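Local coordinates for 4-hydroxyphenylpyruvate dioxygenase (Pseudomonas putida, PDB 5HMQ), which converts 3-dehydroshikimate to protocatechuate with the loss of water, using a divalent metal ion in a TIM-barrel domain fused to a dioxygenase-like domain, at residues E21-A26 against L55-T60; L114-L119 against W151-Q156; S262-E267 against A383-P388. One frame throughout, in Å; residues are numbered along the deposited sequence.

Overall arrangement
The contacts follow one another along the chain. Interactions 1 and 2 lie within the N-terminal TIM barrel, interaction 1 where helix 16-25 meets the turn into strand 58-66, interaction 2 between two outer helices; their centres are 34 Å and their nearest atoms about 16 Å apart. Interaction 3 leaves the barrel: its 262-267 segment is part of helix 252-276, while 383-388 belongs to the dioxygenase-like part. Helix 252-276 also packs against helix 16-25 of interaction 1, and interactions 1 and 3 touch, Ala-26 O lying 3.7 Å from Arg-385 NH1. Interactions 2 and 3 are 39 Å apart, centre to centre. Interactions 1 and 2 thus join successive barrel elements, and the last barrel helix carries an interdomain contact.

Interaction 1: E21-A26 against L55-T60; sequences EAIAAA and LGIAIT
Ala-24 and Leu-55 meet with no aromatic ring between the segments, and the flat group that matters is the peptide unit following Leu-55: its carbonyl O lies 3.8 Å from Ala-24 CB. Ala-24 CB also rests on Leu-55 CB, and Ile-57 CG2 lies 3.8 Å from the same methyl, so one small side chain is gripped from two residues at once. Glu-21 takes part through its aliphatic stem. Glu-21 CG lies 4.0 Å from both Leu-55 methyls, whereas the carboxylate continues past the contact. Leu-55 CD1 also reaches the helix backbone, 3.8 Å from Glu-21 N.

Ile-57 divides its branches between two partners. With CG1 set between the backbone N and the carbonyl carbon (chi1 59°), CG2 is held against Ala-24 while Ile-57 CD1 crosses toward Ile-23 CG2, 4.2 Å away. The chain turns here through Gly-56, which has positive phi and is the C-prime residue of a Schellman motif ending helix 45-55. Within the TIM barrel the contact therefore ties helix 16-25 to the link between helix 45-55 and strand 58-66. Ile-23 and Ile-57 both pack on Val-31 of strand 30-34, and Glu-21 touches Arg-253 of helix 252-276.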
loop_
_atom_site.group_PDB
_atom_site.type_symbol
_atom_site.label_atom_id
_atom_site.label_comp_id
_atom_site.label_asym_id
_atom_site.label_seq_id
_atom_site.Cartn_x
_atom_site.Cartn_y
_atom_site.Cartn_z
ATOM N N GLU C 21 -9.913 18.211 2.357
ATOM C CA GLU C 21 -8.678 18.988 2.447
ATOM C C GLU C 21 -7.660 18.536 1.412
ATOM O O GLU C 21 -7.003 19.371 0.785
ATOM C CB GLU C 21 -8.086 18.920 3.856
ATOM C CG GLU C 21 -8.909 19.686 4.876
ATOM C CD GLU C 21 -8.433 19.433 6.306
ATOM O OE1 GLU C 21 -7.377 18.793 6.473
ATOM O OE2 GLU C 21 -9.080 19.925 7.240
ATOM N N ALA C 22 -7.519 17.226 1.213
ATOM C CA ALA C 22 -6.597 16.733 0.191
ATOM C C ALA C 22 -7.030 17.173 -1.206
ATOM O O ALA C 22 -6.194 17.547 -2.039
ATOM C CB ALA C 22 -6.491 15.209 0.268
ATOM N N ILE C 23 -8.336 17.126 -1.482
ATOM C CA ILE C 23 -8.843 17.533 -2.791
ATOM C C ILE C 23 -8.517 19.000 -3.053
ATOM O O ILE C 23 -8.049 19.366 -4.138
ATOM C CB ILE C 23 -10.356 17.264 -2.881
ATOM C CG1 ILE C 23 -10.630 15.760 -2.925
ATOM C CG2 ILE C 23 -10.952 17.946 -4.097
ATOM C CD1 ILE C 23 -12.083 15.394 -2.716
ATOM N N ALA C 24 -8.741 19.857 -2.055
ATOM C CA ALA C 24 -8.423 21.274 -2.211
ATOM C C ALA C 24 -6.919 21.497 -2.317
ATOM O O ALA C 24 -6.463 22.282 -3.158
ATOM C CB ALA C 24 -9.007 22.079 -1.049
ATOM N N ALA C 25 -6.137 20.827 -1.465
ATOM C CA ALA C 25 -4.688 21.009 -1.481
ATOM C C ALA C 25 -4.076 20.588 -2.812
ATOM O O ALA C 25 -3.047 21.136 -3.222
ATOM C CB ALA C 25 -4.048 20.229 -0.334
ATOM N N ALA C 26 -4.682 19.617 -3.495
ATOM C CA ALA C 26 -4.170 19.161 -4.779
ATOM C C ALA C 26 -4.472 20.128 -5.917
ATOM O O ALA C 26 -3.911 19.971 -7.007
ATOM C CB ALA C 26 -4.741 17.780 -5.112
ATOM N N LEU C 55 -12.593 25.778 2.188
ATOM C CA LEU C 55 -11.449 25.284 1.434
ATOM C C LEU C 55 -11.395 25.826 0.013
ATOM O O LEU C 55 -10.383 25.631 -0.668
ATOM C CB LEU C 55 -11.454 23.755 1.399
ATOM C CG LEU C 55 -11.253 23.064 2.748
ATOM C CD1 LEU C 55 -11.652 21.597 2.671
ATOM C CD2 LEU C 55 -9.811 23.210 3.208
ATOM N N GLY C 56 -12.443 26.508 -0.443
ATOM C CA GLY C 56 -12.453 27.071 -1.777
ATOM C C GLY C 56 -12.767 26.102 -2.891
ATOM O O GLY C 56 -12.376 26.346 -4.036
ATOM N N ILE C 57 -13.461 25.006 -2.596
ATOM C CA ILE C 57 -13.877 24.054 -3.617
ATOM C C ILE C 57 -15.396 23.983 -3.620
ATOM O O ILE C 57 -16.049 24.121 -2.580
ATOM C CB ILE C 57 -13.260 22.652 -3.406
ATOM C CG1 ILE C 57 -13.665 22.080 -2.045
ATOM C CG2 ILE C 57 -11.746 22.705 -3.549
ATOM C CD1 ILE C 57 -13.203 20.654 -1.819
ATOM N N ALA C 58 -15.958 23.776 -4.805
ATOM C CA ALA C 58 -17.397 23.653 -4.971
ATOM C C ALA C 58 -17.815 22.189 -4.927
ATOM O O ALA C 58 -17.026 21.288 -5.221
ATOM C CB ALA C 58 -17.847 24.283 -6.290
ATOM N N ILE C 59 -19.060 21.953 -4.525
ATOM C CA ILE C 59 -19.660 20.626 -4.606
ATOM C C ILE C 59 -20.374 20.556 -5.951
ATOM O O ILE C 59 -21.466 21.098 -6.119
ATOM C CB ILE C 59 -20.603 20.349 -3.436
ATOM C CG1 ILE C 59 -19.833 20.406 -2.116
ATOM C CG2 ILE C 59 -21.268 18.989 -3.600
ATOM C CD1 ILE C 59 -20.691 20.143 -0.894
ATOM N N THR C 60 -19.746 19.889 -6.918
ATOM C CA THR C 60 -20.223 19.894 -8.294
ATOM C C THR C 60 -21.229 18.790 -8.597
ATOM O O THR C 60 -21.867 18.836 -9.656
ATOM C CB THR C 60 -19.039 19.772 -9.260
ATOM O OG1 THR C 60 -18.370 18.524 -9.039
ATOM C CG2 THR C 60 -18.051 20.906 -9.042
#

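Interaction 2: L114-L119 against W151-Q156; sequences LLVDDL and WNLVRQ
Leu-153 is overlapped by three side chains of the facing helix, Leu-115, Val-116 and Leu-119. Its CG stands anti to the carbonyl carbon (chi1 -61°), toward the facing helix, and with CD1 in turn anti to CA the two methyls spread to different partners. Leu-153 CD2 meets Val-116 CG2 at 3.7 Å; its CD1 lies 4.0 Å from Leu-115 CD1 and slightly closer to Leu-119 CD1. Leu-119 CD1 also touches Leu-153 CB, at 3.7 Å, and the Leu-119 and Leu-153 side chains cross nearly at right angles.

Val-116 has a second neighbour in Gln-156, whose CB lies 3.9 Å from Val-116 CG2, so the aliphatic part of the glutamine extends the apolar patch. Its amide is held by polar partners: Gln-156 NE2 donates to Asn-152 OD1 at 2.6 Å, approaching from 42° out of the asparagine carbonyl plane. Glu-112, at the start of the facing helix, accepts a further hydrogen bond from this NE2, which links the two helices at the border of the apolar patch.

The axes approach to 8.9 Å and cross at -62°. Leu-119 and Leu-153 reach inward to Tyr-135 of strand 132-136, as expected for consecutive outer helices of a TIM barrel flanking the strand that connects them.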
loop_
_atom_site.group_PDB
_atom_site.type_symbol
_atom_site.label_atom_id
_atom_site.label_comp_id
_atom_site.label_asym_id
_atom_site.label_seq_id
_atom_site.Cartn_x
_atom_site.Cartn_y
_atom_site.Cartn_z
ATOM N N LEU C 114 -42.118 4.420 -21.479
ATOM C CA LEU C 114 -42.275 4.493 -20.029
ATOM C C LEU C 114 -41.024 5.059 -19.368
ATOM O O LEU C 114 -41.120 5.839 -18.412
ATOM C CB LEU C 114 -42.609 3.115 -19.461
ATOM C CG LEU C 114 -42.629 3.032 -17.933
ATOM C CD1 LEU C 114 -43.920 2.411 -17.433
ATOM C CD2 LEU C 114 -41.434 2.241 -17.434
ATOM N N LEU C 115 -39.844 4.683 -19.866
ATOM C CA LEU C 115 -38.608 5.265 -19.352
ATOM C C LEU C 115 -38.558 6.761 -19.630
ATOM O O LEU C 115 -38.111 7.542 -18.783
ATOM C CB LEU C 115 -37.398 4.561 -19.964
ATOM C CG LEU C 115 -37.301 3.046 -19.768
ATOM C CD1 LEU C 115 -35.950 2.535 -20.248
ATOM C CD2 LEU C 115 -37.537 2.667 -18.312
ATOM N N VAL C 116 -39.004 7.174 -20.819
ATOM C CA VAL C 116 -39.082 8.598 -21.137
ATOM C C VAL C 116 -39.982 9.312 -20.136
ATOM O O VAL C 116 -39.632 10.373 -19.604
ATOM C CB VAL C 116 -39.574 8.797 -22.582
ATOM C CG1 VAL C 116 -39.845 10.268 -22.854
ATOM C CG2 VAL C 116 -38.556 8.249 -23.566
ATOM N N ASP C 117 -41.151 8.732 -19.855
ATOM C CA ASP C 117 -42.078 9.354 -18.915
ATOM C C ASP C 117 -41.476 9.437 -17.516
ATOM O O ASP C 117 -41.585 10.470 -16.846
ATOM C CB ASP C 117 -43.398 8.580 -18.887
ATOM C CG ASP C 117 -44.122 8.607 -20.222
ATOM O OD1 ASP C 117 -43.831 9.502 -21.043
ATOM O OD2 ASP C 117 -44.982 7.729 -20.456
ATOM N N ASP C 118 -40.836 8.356 -17.062
ATOM C CA ASP C 118 -40.233 8.348 -15.732
ATOM C C ASP C 118 -39.122 9.387 -15.620
ATOM O O ASP C 118 -39.046 10.132 -14.635
ATOM C CB ASP C 118 -39.699 6.951 -15.408
ATOM C CG ASP C 118 -40.796 5.981 -14.997
ATOM O OD1 ASP C 118 -41.964 6.404 -14.876
ATOM O OD2 ASP C 118 -40.486 4.790 -14.789
ATOM N N LEU C 119 -38.239 9.444 -16.621
ATOM C CA LEU C 119 -37.128 10.391 -16.568
ATOM C C LEU C 119 -37.615 11.835 -16.643
ATOM O O LEU C 119 -37.113 12.700 -15.915
ATOM C CB LEU C 119 -36.129 10.092 -17.687
ATOM C CG LEU C 119 -35.345 8.783 -17.545
ATOM C CD1 LEU C 119 -34.594 8.459 -18.822
ATOM C CD2 LEU C 119 -34.384 8.853 -16.362
ATOM N N TRP C 151 -28.827 9.281 -24.240
ATOM C CA TRP C 151 -29.180 10.466 -25.012
ATOM C C TRP C 151 -30.521 10.286 -25.715
ATOM O O TRP C 151 -31.298 11.240 -25.831
ATOM C CB TRP C 151 -28.080 10.790 -26.023
ATOM C CG TRP C 151 -28.478 11.840 -27.017
ATOM C CD1 TRP C 151 -28.435 11.738 -28.377
ATOM C CD2 TRP C 151 -28.984 13.152 -26.728
ATOM N NE1 TRP C 151 -28.883 12.904 -28.953
ATOM C CE2 TRP C 151 -29.226 13.786 -27.962
ATOM C CE3 TRP C 151 -29.257 13.849 -25.546
ATOM C CZ2 TRP C 151 -29.728 15.083 -28.050
ATOM C CZ3 TRP C 151 -29.755 15.138 -25.633
ATOM C CH2 TRP C 151 -29.984 15.741 -26.877
ATOM N N ASN C 152 -30.811 9.070 -26.182
ATOM C CA ASN C 152 -32.108 8.802 -26.798
ATOM C C ASN C 152 -33.244 9.135 -25.839
ATOM O O ASN C 152 -34.216 9.800 -26.214
ATOM C CB ASN C 152 -32.195 7.336 -27.228
ATOM C CG ASN C 152 -33.473 7.023 -27.990
ATOM O OD1 ASN C 152 -34.253 7.918 -28.317
ATOM N ND2 ASN C 152 -33.716 5.743 -28.236
ATOM N N LEU C 153 -33.136 8.683 -24.587
ATOM C CA LEU C 153 -34.197 8.931 -23.617
ATOM C C LEU C 153 -34.197 10.383 -23.156
ATOM O O LEU C 153 -35.263 10.989 -23.001
ATOM C CB LEU C 153 -34.048 7.986 -22.426
ATOM C CG LEU C 153 -34.133 6.491 -22.741
ATOM C CD1 LEU C 153 -33.856 5.652 -21.501
ATOM C CD2 LEU C 153 -35.490 6.145 -23.334
ATOM N N VAL C 154 -33.013 10.957 -22.925
ATOM C CA VAL C 154 -32.934 12.343 -22.471
ATOM C C VAL C 154 -33.473 13.285 -23.539
ATOM O O VAL C 154 -34.178 14.256 -23.236
ATOM C CB VAL C 154 -31.487 12.692 -22.074
ATOM C CG1 VAL C 154 -31.336 14.187 -21.838
ATOM C CG2 VAL C 154 -31.083 11.920 -20.826
ATOM N N ARG C 155 -33.150 13.014 -24.805
ATOM C CA ARG C 155 -33.640 13.853 -25.895
ATOM C C ARG C 155 -35.161 13.808 -25.980
ATOM O O ARG C 155 -35.818 14.847 -26.110
ATOM C CB ARG C 155 -33.007 13.411 -27.214
ATOM C CG ARG C 155 -33.399 14.245 -28.415
ATOM C CD ARG C 155 -32.797 13.673 -29.688
ATOM N NE ARG C 155 -33.071 12.245 -29.824
ATOM C CZ ARG C 155 -34.238 11.742 -30.214
ATOM N NH1 ARG C 155 -35.245 12.552 -30.512
ATOM N NH2 ARG C 155 -34.399 10.427 -30.309
ATOM N N GLN C 156 -35.741 12.607 -25.911
ATOM C CA GLN C 156 -37.192 12.481 -25.998
ATOM C C GLN C 156 -37.885 13.111 -24.795
ATOM O O GLN C 156 -38.966 13.696 -24.934
ATOM C CB GLN C 156 -37.589 11.010 -26.127
ATOM C CG GLN C 156 -37.113 10.341 -27.403
ATOM C CD GLN C 156 -37.647 8.931 -27.544
ATOM O OE1 GLN C 156 -38.855 8.704 -27.474
ATOM N NE2 GLN C 156 -36.748 7.971 -27.735
#

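Interaction 3: S262-E267 against A383-P388; sequences SLLYLE and AFRGQP
Phe-384 wedges its ring against the backbone of Leu-264 and Tyr-265 where the TIM barrel meets the dioxygenase-like part of the chain. The loop that carries it starts with a Schellman motif: Arg-385, with positive phi, is the C-prime residue that ends helix 374-383, and Phe-384 is the first residue to leave helical geometry. The contact docks the dioxygenase-like part, which appears important for optimal dehydratase activity in vivo, on the barrel's last helix, 252-276, away from the metal sites.

The tight part of the contact is built around one edge of the phenyl ring. Phe-384 CE1 lies 3.9 Å from both Leu-264 CB and Tyr-265 CB. Phe-384 CG is anti to the carbonyl carbon (chi1 -77°), which turns the ring toward the helix although its CB does not point there. The rings of Phe-287 and Phe-384 meet edge-to-face, and both Tyr-265 and Phe-384 touch Ser-464 of helix 455-465. Arg-261, the residue just before Ser-262 in the same helix, gives a hydrogen bond from NE to Phe-384 O and so fastens the loop backbone.

The other side is looser and more open to solvent. Leu-264 CD1 lies 4.2 Å from Ala-383 O and 3.8 Å from NE of the exposed Arg-385, whose extended chain crosses the leucine at about a right angle and offers it little surface. Farther along the loop, Gln-387 NE2 donates a hydrogen bond to Tyr-40 O of the second subunit. The closest approach is back at the packed end: Phe-384 CE1 stands 3.6 Å from Tyr-265 N, with that nitrogen in the plane of the ring.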
loop_
_atom_site.group_PDB
_atom_site.type_symbol
_atom_site.label_atom_id
_atom_site.label_comp_id
_atom_site.label_asym_id
_atom_site.label_seq_id
_atom_site.Cartn_x
_atom_site.Cartn_y
_atom_site.Cartn_z
ATOM N N SER C 262 -3.216 13.690 -13.399
ATOM C CA SER C 262 -3.762 12.913 -14.509
ATOM C C SER C 262 -4.725 13.737 -15.357
ATOM O O SER C 262 -4.804 13.532 -16.574
ATOM C CB SER C 262 -4.462 11.659 -13.984
ATOM O OG SER C 262 -5.744 11.965 -13.462
ATOM N N LEU C 263 -5.457 14.669 -14.741
ATOM C CA LEU C 263 -6.344 15.535 -15.510
ATOM C C LEU C 263 -5.551 16.525 -16.353
ATOM O O LEU C 263 -5.932 16.824 -17.491
ATOM C CB LEU C 263 -7.310 16.269 -14.578
ATOM C CG LEU C 263 -8.487 15.437 -14.063
ATOM C CD1 LEU C 263 -9.388 16.265 -13.160
ATOM C CD2 LEU C 263 -9.274 14.859 -15.230
ATOM N N LEU C 264 -4.460 17.063 -15.803
ATOM C CA LEU C 264 -3.590 17.934 -16.585
ATOM C C LEU C 264 -3.019 17.193 -17.788
ATOM O O LEU C 264 -3.001 17.717 -18.908
ATOM C CB LEU C 264 -2.466 18.479 -15.702
ATOM C CG LEU C 264 -2.907 19.338 -14.514
ATOM C CD1 LEU C 264 -1.700 19.854 -13.748
ATOM C CD2 LEU C 264 -3.819 20.480 -14.949
ATOM N N TYR C 265 -2.546 15.964 -17.568
ATOM C CA TYR C 265 -2.010 15.157 -18.660
ATOM C C TYR C 265 -3.098 14.803 -19.666
ATOM O O TYR C 265 -2.861 14.820 -20.879
ATOM C CB TYR C 265 -1.356 13.897 -18.092
ATOM C CG TYR C 265 -0.721 12.983 -19.115
ATOM C CD1 TYR C 265 0.397 13.381 -19.838
ATOM C CD2 TYR C 265 -1.228 11.709 -19.343
ATOM C CE1 TYR C 265 0.984 12.539 -20.768
ATOM C CE2 TYR C 265 -0.649 10.863 -20.270
ATOM C CZ TYR C 265 0.456 11.281 -20.980
ATOM O OH TYR C 265 1.034 10.438 -21.902
ATOM N N LEU C 266 -4.300 14.486 -19.177
ATOM C CA LEU C 266 -5.417 14.194 -20.070
ATOM C C LEU C 266 -5.758 15.389 -20.949
ATOM O O LEU C 266 -6.037 15.230 -22.144
ATOM C CB LEU C 266 -6.640 13.772 -19.258
ATOM C CG LEU C 266 -7.961 13.709 -20.026
ATOM C CD1 LEU C 266 -7.899 12.688 -21.150
ATOM C CD2 LEU C 266 -9.118 13.409 -19.089
ATOM N N GLU C 267 -5.751 16.593 -20.373
ATOM C CA GLU C 267 -6.094 17.782 -21.147
ATOM C C GLU C 267 -5.101 18.016 -22.279
ATOM O O GLU C 267 -5.502 18.327 -23.407
ATOM C CB GLU C 267 -6.156 19.003 -20.231
ATOM C CG GLU C 267 -7.380 19.043 -19.334
ATOM C CD GLU C 267 -7.430 20.289 -18.477
ATOM O OE1 GLU C 267 -6.653 21.230 -18.748
ATOM O OE2 GLU C 267 -8.249 20.328 -17.535
ATOM N N ALA C 383 5.594 22.148 -14.461
ATOM C CA ALA C 383 4.202 22.351 -14.854
ATOM C C ALA C 383 3.318 21.200 -14.395
ATOM O O ALA C 383 2.153 21.417 -14.038
ATOM C CB ALA C 383 4.100 22.528 -16.369
ATOM N N PHE C 384 3.843 19.976 -14.395
ATOM C CA PHE C 384 3.123 18.831 -13.860
ATOM C C PHE C 384 3.383 18.638 -12.372
ATOM O O PHE C 384 3.102 17.561 -11.834
ATOM C CB PHE C 384 3.479 17.565 -14.640
ATOM C CG PHE C 384 2.806 17.477 -15.980
ATOM C CD1 PHE C 384 1.469 17.127 -16.072
ATOM C CD2 PHE C 384 3.507 17.742 -17.144
ATOM C CE1 PHE C 384 0.842 17.046 -17.302
ATOM C CE2 PHE C 384 2.886 17.660 -18.377
ATOM C CZ PHE C 384 1.552 17.313 -18.456
ATOM N N ARG C 385 3.925 19.663 -11.711
ATOM C CA ARG C 385 4.015 19.732 -10.254
ATOM C C ARG C 385 4.945 18.666 -9.679
ATOM O O ARG C 385 4.699 18.126 -8.601
ATOM C CB ARG C 385 2.627 19.654 -9.620
ATOM C CG ARG C 385 1.710 20.741 -10.139
ATOM C CD ARG C 385 0.254 20.461 -9.852
ATOM N NE ARG C 385 -0.590 21.483 -10.465
ATOM C CZ ARG C 385 -1.359 22.325 -9.786
ATOM N NH1 ARG C 385 -1.393 22.275 -8.460
ATOM N NH2 ARG C 385 -2.093 23.222 -10.433
ATOM N N GLY C 386 6.022 18.367 -10.395
ATOM C CA GLY C 386 7.113 17.648 -9.783
ATOM C C GLY C 386 7.930 18.591 -8.931
ATOM O O GLY C 386 7.789 19.809 -9.008
ATOM N N GLN C 387 8.795 18.023 -8.096
ATOM C CA GLN C 387 9.600 18.856 -7.219
ATOM C C GLN C 387 10.968 19.072 -7.839
ATOM O O GLN C 387 11.770 18.126 -7.892
ATOM C CB GLN C 387 9.739 18.227 -5.835
ATOM C CG GLN C 387 10.574 19.079 -4.889
ATOM C CD GLN C 387 10.649 18.512 -3.486
ATOM O OE1 GLN C 387 10.338 17.344 -3.258
ATOM N NE2 GLN C 387 11.072 19.339 -2.537
ATOM N N PRO C 388 11.287 20.272 -8.313
ATOM C CA PRO C 388 12.618 20.528 -8.856
ATOM C C PRO C 388 13.579 21.022 -7.786
ATOM O O PRO C 388 13.188 21.569 -6.753
ATOM C CB PRO C 388 12.353 21.626 -9.894
ATOM C CG PRO C 388 11.242 22.417 -9.274
ATOM C CD PRO C 388 10.397 21.435 -8.481
#